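Long-range contacts in putative periplasmic protein (Bacteroides eggerthii, PDB 4HBR), which is of unknown function but, as a putative periplasmic protein of the PF11396 family with a fold resembling that of beta-lactamase inhibitor proteins, probably acts in the cell envelope: residues D6-A11 against V44-D49; M107-Q112 against N126-Y131. All coordinates share one frame; numbering follows the deposited sequence.

Contact 1 of 2, residues D6-A11 against V44-D49; sequences DSVQIA and VWFTPD
V8 on helix 6-15 packs against F46 at the end of strand 40-46, a helix-on-sheet contact in which a short N-terminal helix lies over an antiparallel sheet. The side chains of the tight part are apolar. With CG1 of V8 anti to its backbone N (chi1 168°), that methyl is carried to the root of the phenyl group and sits 3.8 Å from F46 CG, about as near to CB. The two side chains run past one another in opposite directions, and the ring extends along the helix to the next turn, where A11 CB comes obliquely to within 3.9 Å of F46 CE1. The F46 ring also has the carbonyl oxygen of V8 over one face, set off toward the rim and 4.3 Å above the plane. Further along the same helix, L12 and M15 also touch the F46 side chain, as does W52 of strand 52-58; V8 and F46 are both buried.

Toward the turn that follows the strand, the contact slackens and becomes polar at its margin. The other methyl of V8, CG2, turns to the backbone of the turn, 3.8 Å from T47 O. S7 and P48, both exposed, meet only at the periphery, with S7 OG 4.0 Å from P48 O. The CB of T47 points away from the helix, and its OG1 is hydrogen-bonded to E51 instead. Here A50 of the loop touches S7, V8 and A11 as well. Where the two flanks join, the V8 isopropyl group is divided between them: CG1 rests on the base of the aromatic side chain, while CG2 lies 4.0 Å from P48 O.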
loop_
_atom_site.group_PDB
_atom_site.type_symbol
_atom_site.label_atom_id
_atom_site.label_comp_id
_atom_site.label_asym_id
_atom_site.label_seq_id
_atom_site.Cartn_x
_atom_site.Cartn_y
_atom_site.Cartn_z
ATOM N N ASP A 6 18.927 9.682 11.512
ATOM C CA ASP A 6 19.844 8.535 11.520
ATOM C C ASP A 6 19.210 7.296 12.150
ATOM O O ASP A 6 19.336 6.196 11.591
ATOM C CB ASP A 6 21.159 8.882 12.247
ATOM C CG ASP A 6 22.127 9.749 11.453
ATOM O OD1 ASP A 6 22.173 9.607 10.206
ATOM O OD2 ASP A 6 22.884 10.530 12.084
ATOM N N SER A 7 18.486 7.478 13.275
ATOM C CA SER A 7 17.810 6.393 13.998
ATOM C C SER A 7 16.795 5.660 13.115
ATOM O O SER A 7 16.674 4.442 13.216
ATOM C CB SER A 7 17.123 6.927 15.251
ATOM O OG SER A 7 16.014 7.761 14.957
ATOM N N VAL A 8 16.075 6.410 12.260
ATOM C CA VAL A 8 15.043 5.910 11.354
ATOM C C VAL A 8 15.728 5.116 10.225
ATOM O O VAL A 8 15.282 4.016 9.882
ATOM C CB VAL A 8 14.149 7.078 10.840
ATOM C CG1 VAL A 8 13.260 6.649 9.684
ATOM C CG2 VAL A 8 13.301 7.660 11.967
ATOM N N GLN A 9 16.837 5.647 9.688
ATOM C CA GLN A 9 17.607 4.982 8.631
ATOM C C GLN A 9 18.221 3.664 9.141
ATOM O O GLN A 9 18.220 2.672 8.401
ATOM C CB GLN A 9 18.689 5.919 8.081
ATOM C CG GLN A 9 18.099 7.075 7.263
ATOM C CD GLN A 9 19.169 7.914 6.638
ATOM O OE1 GLN A 9 19.887 7.476 5.739
ATOM N NE2 GLN A 9 19.309 9.140 7.110
ATOM N N ILE A 10 18.707 3.645 10.415
ATOM C CA ILE A 10 19.287 2.455 11.069
ATOM C C ILE A 10 18.179 1.396 11.267
ATOM O O ILE A 10 18.401 0.209 10.984
ATOM C CB ILE A 10 20.024 2.836 12.396
ATOM C CG1 ILE A 10 21.344 3.569 12.083
ATOM C CG2 ILE A 10 20.301 1.602 13.288
ATOM C CD1 ILE A 10 21.837 4.500 13.156
ATOM N N ALA A 11 16.978 1.844 11.679
ATOM C CA ALA A 11 15.816 0.974 11.887
ATOM C C ALA A 11 15.392 0.266 10.590
ATOM O O ALA A 11 15.095 -0.925 10.638
ATOM C CB ALA A 11 14.660 1.763 12.458
ATOM N N VAL A 44 7.767 1.978 3.608
ATOM C CA VAL A 44 7.737 1.711 5.056
ATOM C C VAL A 44 7.616 3.050 5.777
ATOM O O VAL A 44 8.424 3.940 5.527
ATOM C CB VAL A 44 8.963 0.867 5.570
ATOM C CG1 VAL A 44 8.781 0.449 7.035
ATOM C CG2 VAL A 44 9.178 -0.367 4.714
ATOM N N TRP A 45 6.595 3.192 6.651
ATOM C CA TRP A 45 6.315 4.403 7.451
ATOM C C TRP A 45 6.941 4.265 8.822
ATOM O O TRP A 45 6.830 3.214 9.451
ATOM C CB TRP A 45 4.799 4.641 7.605
ATOM C CG TRP A 45 4.117 5.246 6.415
ATOM C CD1 TRP A 45 3.602 6.508 6.321
ATOM C CD2 TRP A 45 3.870 4.615 5.148
ATOM N NE1 TRP A 45 3.016 6.691 5.090
ATOM C CE2 TRP A 45 3.181 5.553 4.342
ATOM C CE3 TRP A 45 4.099 3.321 4.640
ATOM C CZ2 TRP A 45 2.771 5.258 3.034
ATOM C CZ3 TRP A 45 3.645 3.014 3.368
ATOM C CH2 TRP A 45 3.015 3.985 2.568
ATOM N N PHE A 46 7.554 5.336 9.298
ATOM C CA PHE A 46 8.209 5.404 10.602
ATOM C C PHE A 46 7.791 6.623 11.386
ATOM O O PHE A 46 7.649 7.703 10.806
ATOM C CB PHE A 46 9.749 5.464 10.423
ATOM C CG PHE A 46 10.401 4.203 9.920
ATOM C CD1 PHE A 46 10.844 3.231 10.808
ATOM C CD2 PHE A 46 10.597 3.997 8.553
ATOM C CE1 PHE A 46 11.439 2.055 10.337
ATOM C CE2 PHE A 46 11.213 2.826 8.083
ATOM C CZ PHE A 46 11.607 1.854 8.977
ATOM N N THR A 47 7.679 6.483 12.715
ATOM C CA THR A 47 7.490 7.628 13.611
ATOM C C THR A 47 8.869 8.304 13.744
ATOM O O THR A 47 9.883 7.625 13.511
ATOM C CB THR A 47 6.941 7.210 14.987
ATOM O OG1 THR A 47 7.899 6.407 15.669
ATOM C CG2 THR A 47 5.589 6.527 14.917
ATOM N N PRO A 48 8.974 9.584 14.186
ATOM C CA PRO A 48 10.311 10.184 14.362
ATOM C C PRO A 48 11.189 9.431 15.387
ATOM O O PRO A 48 12.419 9.580 15.353
ATOM C CB PRO A 48 9.989 11.608 14.829
ATOM C CG PRO A 48 8.619 11.875 14.288
ATOM C CD PRO A 48 7.913 10.571 14.481
ATOM N N ASP A 49 10.569 8.573 16.246
ATOM C CA ASP A 49 11.254 7.754 17.255
ATOM C C ASP A 49 11.710 6.391 16.690
ATOM O O ASP A 49 12.052 5.491 17.466
ATOM C CB ASP A 49 10.356 7.555 18.490
ATOM C CG ASP A 49 10.124 8.836 19.284
ATOM O OD1 ASP A 49 11.122 9.436 19.764
ATOM O OD2 ASP A 49 8.952 9.233 19.440
#

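Contact 2 of 2, residues M107-Q112 against N126-Y131; sequences MQMKYQ and NITNAY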
loop_
_atom_site.group_PDB
_atom_site.type_symbol
_atom_site.label_atom_id
_atom_site.label_comp_id
_atom_site.label_asym_id
_atom_site.label_seq_id
_atom_site.Cartn_x
_atom_site.Cartn_y
_atom_site.Cartn_z
HETATM N N MSE A 107 -16.954 4.650 -17.687
HETATM C CA MSE A 107 -17.637 5.436 -16.655
HETATM C C MSE A 107 -16.822 6.706 -16.338
HETATM O O MSE A 107 -17.348 7.662 -15.762
HETATM C CB MSE A 107 -17.781 4.556 -15.394
HETATM C CG MSE A 107 -18.878 4.980 -14.434
HETATM SE SE MSE A 107 -18.948 3.771 -12.903
HETATM C CE MSE A 107 -19.823 2.231 -13.801
ATOM N N GLN A 108 -15.516 6.689 -16.698
ATOM C CA GLN A 108 -14.503 7.726 -16.463
ATOM C C GLN A 108 -14.351 7.976 -14.943
ATOM O O GLN A 108 -14.324 9.123 -14.485
ATOM C CB GLN A 108 -14.805 9.014 -17.251
ATOM C CG GLN A 108 -14.736 8.804 -18.767
ATOM C CD GLN A 108 -14.722 10.072 -19.564
ATOM O OE1 GLN A 108 -14.972 11.166 -19.059
ATOM N NE2 GLN A 108 -14.423 9.949 -20.843
HETATM N N MSE A 109 -14.277 6.870 -14.177
HETATM C CA MSE A 109 -14.157 6.830 -12.718
HETATM C C MSE A 109 -13.078 5.844 -12.275
HETATM O O MSE A 109 -12.934 4.782 -12.880
HETATM C CB MSE A 109 -15.487 6.413 -12.058
HETATM C CG MSE A 109 -16.689 7.284 -12.408
HETATM SE SE MSE A 109 -16.712 8.997 -11.455
HETATM C CE MSE A 109 -17.433 10.164 -12.903
ATOM N N LYS A 110 -12.350 6.179 -11.195
ATOM C CA LYS A 110 -11.333 5.326 -10.596
ATOM C C LYS A 110 -11.756 5.013 -9.162
ATOM O O LYS A 110 -12.236 5.897 -8.443
ATOM C CB LYS A 110 -9.930 5.961 -10.666
ATOM C CG LYS A 110 -8.816 4.954 -10.395
ATOM C CD LYS A 110 -7.426 5.407 -10.831
ATOM C CE LYS A 110 -6.373 4.512 -10.192
ATOM N NZ LYS A 110 -5.041 4.617 -10.844
ATOM N N TYR A 111 -11.606 3.742 -8.759
ATOM C CA TYR A 111 -12.020 3.293 -7.432
ATOM C C TYR A 111 -10.896 2.609 -6.690
ATOM O O TYR A 111 -9.989 2.054 -7.300
ATOM C CB TYR A 111 -13.225 2.339 -7.535
ATOM C CG TYR A 111 -14.444 2.985 -8.164
ATOM C CD1 TYR A 111 -14.639 2.954 -9.543
ATOM C CD2 TYR A 111 -15.412 3.613 -7.377
ATOM C CE1 TYR A 111 -15.760 3.537 -10.129
ATOM C CE2 TYR A 111 -16.540 4.207 -7.953
ATOM C CZ TYR A 111 -16.701 4.181 -9.335
ATOM O OH TYR A 111 -17.801 4.756 -9.928
ATOM N N GLN A 112 -10.976 2.638 -5.362
ATOM C CA GLN A 112 -10.059 1.969 -4.452
ATOM C C GLN A 112 -10.887 1.138 -3.474
ATOM O O GLN A 112 -11.789 1.673 -2.805
ATOM C CB GLN A 112 -9.169 2.976 -3.717
ATOM C CG GLN A 112 -8.158 2.323 -2.782
ATOM C CD GLN A 112 -7.176 3.331 -2.292
ATOM O OE1 GLN A 112 -6.255 3.716 -3.024
ATOM N NE2 GLN A 112 -7.358 3.793 -1.055
ATOM N N ASN A 126 -14.179 6.299 -4.055
ATOM C CA ASN A 126 -14.094 6.854 -5.396
ATOM C C ASN A 126 -12.873 7.765 -5.349
ATOM O O ASN A 126 -12.880 8.767 -4.627
ATOM C CB ASN A 126 -15.378 7.577 -5.793
ATOM C CG ASN A 126 -15.421 8.070 -7.219
ATOM O OD1 ASN A 126 -14.443 8.569 -7.761
ATOM N ND2 ASN A 126 -16.574 7.990 -7.851
ATOM N N ILE A 127 -11.791 7.352 -6.027
ATOM C CA ILE A 127 -10.516 8.067 -6.016
ATOM C C ILE A 127 -10.277 8.824 -7.331
ATOM O O ILE A 127 -9.141 9.224 -7.592
ATOM C CB ILE A 127 -9.332 7.129 -5.656
ATOM C CG1 ILE A 127 -9.159 5.978 -6.687
ATOM C CG2 ILE A 127 -9.491 6.608 -4.217
ATOM C CD1 ILE A 127 -7.770 5.348 -6.701
ATOM N N THR A 128 -11.349 9.082 -8.116
ATOM C CA THR A 128 -11.248 9.871 -9.347
ATOM C C THR A 128 -10.762 11.257 -8.947
ATOM O O THR A 128 -11.384 11.878 -8.072
ATOM C CB THR A 128 -12.613 9.943 -10.101
ATOM O OG1 THR A 128 -13.228 8.660 -10.143
ATOM C CG2 THR A 128 -12.477 10.502 -11.513
ATOM N N ASN A 129 -9.632 11.717 -9.544
ATOM C CA ASN A 129 -9.026 13.045 -9.310
ATOM C C ASN A 129 -8.501 13.218 -7.861
ATOM O O ASN A 129 -8.372 14.350 -7.394
ATOM C CB ASN A 129 -10.015 14.205 -9.643
ATOM C CG ASN A 129 -10.760 14.108 -10.954
ATOM O OD1 ASN A 129 -11.993 14.224 -11.008
ATOM N ND2 ASN A 129 -10.040 13.970 -12.039
ATOM N N ALA A 130 -8.214 12.109 -7.151
ATOM C CA ALA A 130 -7.698 12.149 -5.779
ATOM C C ALA A 130 -6.238 11.754 -5.784
ATOM O O ALA A 130 -5.824 11.061 -6.707
ATOM C CB ALA A 130 -8.503 11.220 -4.890
ATOM N N TYR A 131 -5.437 12.239 -4.817
ATOM C CA TYR A 131 -4.011 11.862 -4.760
ATOM C C TYR A 131 -3.694 11.219 -3.411
ATOM O O TYR A 131 -4.521 11.248 -2.506
ATOM C CB TYR A 131 -3.052 13.050 -5.041
ATOM C CG TYR A 131 -3.676 14.226 -5.756
ATOM C CD1 TYR A 131 -4.197 14.089 -7.042
ATOM C CD2 TYR A 131 -3.675 15.495 -5.185
ATOM C CE1 TYR A 131 -4.789 15.164 -7.702
ATOM C CE2 TYR A 131 -4.231 16.590 -5.854
ATOM C CZ TYR A 131 -4.792 16.416 -7.112
ATOM O OH TYR A 131 -5.347 17.470 -7.798
#
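Q108 meets the loop after the last strand through its backbone: its O lies 3.8 Å from the methyl CG2 of T128. Q108 and M109 together face K104 in a G1 beta bulge, from which strand 109-115 starts. M109 is a selenomethionine; its bent side chain crosses N126 and T128 obliquely, with SE 3.7 Å from N126 ND2 and about equally near T128 OG1.

K110 carries the polar contact. Its N-H points almost straight at the threonine hydroxyl, 2.8 Å from N to T128 OG1 at 167°, and its O accepts from I127 N (2.9 Å) in a more bent bond. The K110 side chain runs extended across I127, with CE 3.9 Å from I127 CD1, before NZ reaches a weak hydrogen bond to Q84.

Y111 forms an antiparallel non-hydrogen-bonded pair with N126. Its CE2 lies 3.8 Å from N126 ND2, with the ring and amide planes turned 51° apart; F78 meets the tyrosine ring as well. Q112 ends the contact by laying CB 3.7 Å from I127 CG2, while its OE1 is hydrogen-bonded to T133 and Q101.

N126 OD1 takes two bonds, one from T128 N in the plane of its carbonyl, which makes an Asx turn, and one from T128 OG1 at 2.7 Å. The threonine hydroxyl is therefore acceptor from K110 and donor to N126 at once: side-chain bonds of T128 and N126 join the backbone bond of I127 as the chain leaves the sheet and enters the type II turn I127 to A130.

In the fold
Contacts 1 and 2 lie on opposite sides of the chain's centre, their centres 32 Å apart and their nearest atoms about 11 Å apart, without touching. They come in series: contact 1 closes before contact 2 opens. What joins them is the antiparallel sheet, whose strands follow one another across it in chain order. Contact 1 sets the N-terminal helix 6-15 on strand 40-46, third in that order; contact 2 belongs to the far margin, where strand 109-115 neighbours the outermost strand 121-126 and the chain departs toward helix 136-139. One thus packs a helix early in the chain, the other shapes the sheet's exit, each in a different region of the one sheet.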